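Local coordinates for inorganic pyrophosphatase (Shewanella sp. AS-11, PDB 6LL8), which probably hydrolyses inorganic diphosphate to two phosphates, using divalent metal ions such as manganese or magnesium in its active site, at residues Ile139-Cys142 with Ala143-Asp147; Phe176-Val179 with Gly180-Met183. All blocks are in the same frame, centred on the assembly; numbering follows the deposited sequence.

Interaction 1 of 2, residues Ile139-Cys142 with Ala143-Asp147; sequences IMMC and AILSD. With MG (magnesium ion), chain D; MG (magnesium ion), chain F; 2PN (imidodiphosphoric acid), chain I.
The C-terminal turns of helix 134-147 deliver Asp147 to the metal-diphosphate site, and the contact between Ile139-Cys142 and Ala143-Asp147 is the alpha-helical bonding behind it. Four successive i to i+4 backbone bonds join the turns, from Ala143 N to Ile139 O (2.9 Å) through to Ser146 N to Cys142 O. On one flank the Met141 chain crosses that of Leu145, CG of Met141 lying 4.1 Å from CD1 of Leu145; chi1 of Met141 (-180°) turns CG away from its own backbone N, and the bend at chi3 brings CE equally near the same methyl. The residues of these turns are buried: Met140 and Ala143 meet helix 117-128, Ile144 meets helix 158-171, and Ser146 OG is hydrogen-bonded to Glu45 and Lys187. At the end, the Asp147 carboxylate bridges two magnesium ions, OD2 binding one at 2.1 Å and OD1 the other at 2.2 Å. Imidodiphosphate bridges the same pair through O3 and O2. Asp15, Asp73 and His95 share the first ion, Asp13 the second, where two waters also bind. Such a carboxylate-bridged metal cluster is typical of the DHH-family active site of type II pyrophosphatases.

Interaction 2 of 2, residues Phe176-Val179 with Gly180-Met183; sequences FKEV and GMDM
Glu178 and Met181 meet on the outer side of helix 176-187, where OE1 of Glu178 stands 3.9 Å from CB of Met181. The Glu178 chain is bent at chi2 (-65°), and its other oxygen, OE2, is hydrogen-bonded to a buffer molecule probably carried over from crystallisation. Met181 bends at both chi2 and chi3; its end leads away from the first turn, and its side chain touches Ile150 and Ile221. The Asp182 side chain lies back along the preceding turn: with chi1 at -75°, CG sits 3.2 Å from Glu178 O, while OD1, an acceptor like that carbonyl, is 3.3 Å from the same oxygen. These are neighbouring turns of one regular alpha-helix, bonded from Gly180 N to Phe176 O (3.0 Å) and onward to Met183 N and Val179 O (3.1 Å). On the inner side, Val179 packs on Cys142 of helix 134-147. Met183 adopts two conformations; in one of them a bend at chi3 carries CE to 3.8 Å from Val179 O, an approach that is therefore not certain. In that conformation its side chain also touches Cys142 and Leu145 of helix 134-147 and reaches Glu45 and Ile49 of helix 44-53.

Overall arrangement
Neither contact closes a loop: each joins consecutive turns of a single helix, and the two follow in series along the chain without nesting or crossing. Interaction 1 comes first, on helix 134-147, whose last residue is a ligand of the metal site. The chain then passes through helix 158-171 and returns as helix 176-187, whose opening turns hold interaction 2. Their centres are 10 Å apart and the helices touch directly: Leu145 CD1 lies 3.3 Å from Phe176 O. Helix 176-187 thus packs over the helix that carries Asp147, with Phe176 and Met141 both reaching helix 158-171.

Interaction 1 of 2, residues Ile139-Cys142 with Ala143-Asp147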
loop_
_atom_site.group_PDB
_atom_site.type_symbol
_atom_site.label_atom_id
_atom_site.label_comp_id
_atom_site.label_asym_id
_atom_site.label_seq_id
_atom_site.Cartn_x
_atom_site.Cartn_y
_atom_site.Cartn_z
ATOM N N ILE A 139 -9.607 12.261 -4.751
ATOM C CA ILE A 139 -8.872 11.341 -3.864
ATOM C C ILE A 139 -8.427 10.121 -4.670
ATOM O O ILE A 139 -7.342 9.579 -4.384
ATOM C CB ILE A 139 -9.635 11.008 -2.578
ATOM C CG1 ILE A 139 -10.879 10.148 -2.797
ATOM C CG2 ILE A 139 -9.936 12.278 -1.802
ATOM C CD1 ILE A 139 -11.517 9.672 -1.515
ATOM N N MET A 140 -9.203 9.654 -5.631
ATOM C CA MET A 140 -8.779 8.534 -6.478
ATOM C C MET A 140 -7.532 8.911 -7.278
ATOM O O MET A 140 -6.576 8.142 -7.374
ATOM C CB MET A 140 -9.909 8.117 -7.409
ATOM C CG MET A 140 -11.121 7.492 -6.717
ATOM S SD MET A 140 -12.444 7.082 -7.855
ATOM C CE MET A 140 -11.719 5.708 -8.731
ATOM N N MET A 141 -7.558 10.110 -7.839
ATOM C CA MET A 141 -6.414 10.639 -8.591
ATOM C C MET A 141 -5.167 10.642 -7.709
ATOM O O MET A 141 -4.089 10.198 -8.134
ATOM C CB MET A 141 -6.759 12.042 -9.057
ATOM C CG MET A 141 -5.660 12.721 -9.868
ATOM S SD MET A 141 -5.719 14.526 -9.822
ATOM C CE MET A 141 -5.260 14.782 -8.114
ATOM N N CYS A 142 -5.312 11.159 -6.494
ATOM C CA CYS A 142 -4.161 11.226 -5.569
ATOM C C CYS A 142 -3.659 9.819 -5.270
ATOM O O CYS A 142 -2.431 9.594 -5.216
ATOM C CB CYS A 142 -4.515 11.938 -4.281
ATOM S SG CYS A 142 -4.742 13.709 -4.458
ATOM N N ALA A 143 -4.556 8.884 -4.999
ATOM C CA ALA A 143 -4.109 7.518 -4.699
ATOM C C ALA A 143 -3.274 6.946 -5.841
ATOM O O ALA A 143 -2.237 6.297 -5.590
ATOM C CB ALA A 143 -5.287 6.625 -4.426
ATOM N N ILE A 144 -3.675 7.181 -7.089
ATOM C CA ILE A 144 -2.947 6.600 -8.232
ATOM C C ILE A 144 -1.596 7.298 -8.366
ATOM O O ILE A 144 -0.594 6.637 -8.649
ATOM C CB ILE A 144 -3.789 6.679 -9.515
ATOM C CG1 ILE A 144 -5.138 5.966 -9.377
ATOM C CG2 ILE A 144 -2.985 6.109 -10.683
ATOM C CD1 ILE A 144 -6.140 6.352 -10.413
ATOM N N LEU A 145 -1.557 8.612 -8.202
ATOM C CA LEU A 145 -0.275 9.343 -8.229
ATOM C C LEU A 145 0.659 8.825 -7.149
ATOM O O LEU A 145 1.879 8.765 -7.351
ATOM C CB LEU A 145 -0.543 10.832 -8.051
ATOM C CG LEU A 145 -1.137 11.532 -9.260
ATOM C CD1 LEU A 145 -1.724 12.861 -8.814
ATOM C CD2 LEU A 145 -0.117 11.725 -10.365
ATOM N N SER A 146 0.142 8.466 -5.983
ATOM C CA SER A 146 0.963 7.949 -4.872
ATOM C C SER A 146 1.481 6.558 -5.222
ATOM O O SER A 146 2.700 6.317 -5.157
ATOM C CB SER A 146 0.169 7.952 -3.594
ATOM O OG SER A 146 1.028 7.614 -2.543
ATOM N N ASP A 147 0.581 5.647 -5.547
ATOM C CA ASP A 147 1.000 4.257 -5.813
ATOM C C ASP A 147 1.951 4.159 -6.996
ATOM O O ASP A 147 2.848 3.324 -6.979
ATOM C CB ASP A 147 -0.211 3.381 -6.078
ATOM C CG ASP A 147 -0.693 2.638 -4.858
ATOM O OD1 ASP A 147 -0.536 3.183 -3.770
ATOM O OD2 ASP A 147 -1.332 1.561 -4.988
HETATM MG MG MG D . -2.070 -0.071 -3.810
HETATM MG MG MG F . 0.014 2.323 -1.825
HETATM P P1 2PN I . 0.633 -0.808 -2.315
HETATM O O1 2PN I . -0.212 -1.162 -1.095
HETATM O O2 2PN I . 1.348 0.508 -2.155
HETATM O O3 2PN I . -0.195 -0.868 -3.585
HETATM N N1 2PN I . 1.777 -1.984 -2.451
HETATM P P2 2PN I . 3.411 -2.051 -2.235
HETATM O O4 2PN I . 3.621 -3.239 -1.301
HETATM O O5 2PN I . 3.858 -0.760 -1.583
HETATM O O6 2PN I . 4.042 -2.276 -3.587
HETATM O O HOH W 1 2.217 3.104 -1.380
HETATM O O HOH W 2 -1.103 4.427 -1.467
#

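Interaction 2 of 2, residues Phe176-Val179 with Gly180-Met183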
loop_
_atom_site.group_PDB
_atom_site.type_symbol
_atom_site.label_atom_id
_atom_site.label_comp_id
_atom_site.label_asym_id
_atom_site.label_seq_id
_atom_site.Cartn_x
_atom_site.Cartn_y
_atom_site.Cartn_z
ATOM N N PHE A 176 -1.718 17.940 -12.133
ATOM C CA PHE A 176 -1.791 16.754 -11.267
ATOM C C PHE A 176 -0.397 16.270 -10.886
ATOM O O PHE A 176 -0.247 15.684 -9.792
ATOM C CB PHE A 176 -2.652 15.669 -11.899
ATOM C CG PHE A 176 -2.330 15.294 -13.325
ATOM C CD1 PHE A 176 -1.295 14.427 -13.645
ATOM C CD2 PHE A 176 -3.082 15.828 -14.360
ATOM C CE1 PHE A 176 -1.050 14.090 -14.977
ATOM C CE2 PHE A 176 -2.796 15.546 -15.676
ATOM C CZ PHE A 176 -1.797 14.673 -15.973
ATOM N N LYS A 177 0.615 16.465 -11.713
ATOM C CA LYS A 177 1.962 15.999 -11.307
ATOM C C LYS A 177 2.459 16.798 -10.106
ATOM O O LYS A 177 3.215 16.240 -9.297
ATOM C CB LYS A 177 2.953 16.054 -12.464
ATOM C CG LYS A 177 2.658 14.997 -13.524
ATOM C CD LYS A 177 3.685 14.977 -14.630
ATOM C CE LYS A 177 3.255 14.073 -15.749
ATOM N NZ LYS A 177 4.142 14.191 -16.925
ATOM N N GLU A 178 2.088 18.069 -9.978
ATOM C CA GLU A 178 2.469 18.849 -8.773
ATOM C C GLU A 178 1.701 18.380 -7.558
ATOM O O GLU A 178 2.274 18.435 -6.463
ATOM C CB GLU A 178 2.347 20.340 -9.023
ATOM C CG GLU A 178 3.593 20.887 -9.676
ATOM C CD GLU A 178 4.838 20.805 -8.806
ATOM O OE1 GLU A 178 5.724 20.021 -9.136
ATOM O OE2 GLU A 178 4.899 21.503 -7.763
ATOM N N VAL A 179 0.462 17.938 -7.691
ATOM C CA VAL A 179 -0.217 17.300 -6.556
ATOM C C VAL A 179 0.590 16.054 -6.158
ATOM O O VAL A 179 0.798 15.832 -4.973
ATOM C CB VAL A 179 -1.689 16.984 -6.867
ATOM C CG1 VAL A 179 -2.335 16.257 -5.700
ATOM C CG2 VAL A 179 -2.460 18.257 -7.197
ATOM N N GLY A 180 1.047 15.281 -7.133
ATOM C CA GLY A 180 1.907 14.117 -6.891
ATOM C C GLY A 180 3.106 14.520 -6.075
ATOM O O GLY A 180 3.430 13.883 -5.059
ATOM N N MET A 181 3.824 15.550 -6.515
ATOM C CA MET A 181 5.036 15.967 -5.807
ATOM C C MET A 181 4.681 16.449 -4.400
ATOM O O MET A 181 5.427 16.166 -3.472
ATOM C CB MET A 181 5.780 17.016 -6.615
ATOM C CG MET A 181 7.148 17.294 -6.024
ATOM S SD MET A 181 8.250 15.849 -5.925
ATOM C CE MET A 181 8.448 15.473 -7.647
ATOM N N ASP A 182 3.571 17.158 -4.243
ATOM C CA ASP A 182 3.138 17.615 -2.906
ATOM C C ASP A 182 3.066 16.413 -1.965
ATOM O O ASP A 182 3.478 16.485 -0.801
ATOM C CB ASP A 182 1.787 18.296 -2.944
ATOM C CG ASP A 182 1.786 19.688 -3.507
ATOM O OD1 ASP A 182 2.863 20.202 -3.751
ATOM O OD2 ASP A 182 0.679 20.157 -3.780
ATOM N N MET A 183 2.449 15.338 -2.411
ATOM C CA MET A 183 2.276 14.141 -1.560
ATOM C C MET A 183 3.626 13.597 -1.121
ATOM O O MET A 183 3.767 13.182 0.054
ATOM C CB MET A 183 1.488 13.081 -2.300
ATOM C CG MET A 183 -0.016 13.450 -2.367
ATOM S SD MET A 183 -0.992 12.142 -3.121
ATOM C CE MET A 183 -0.411 12.265 -4.806
#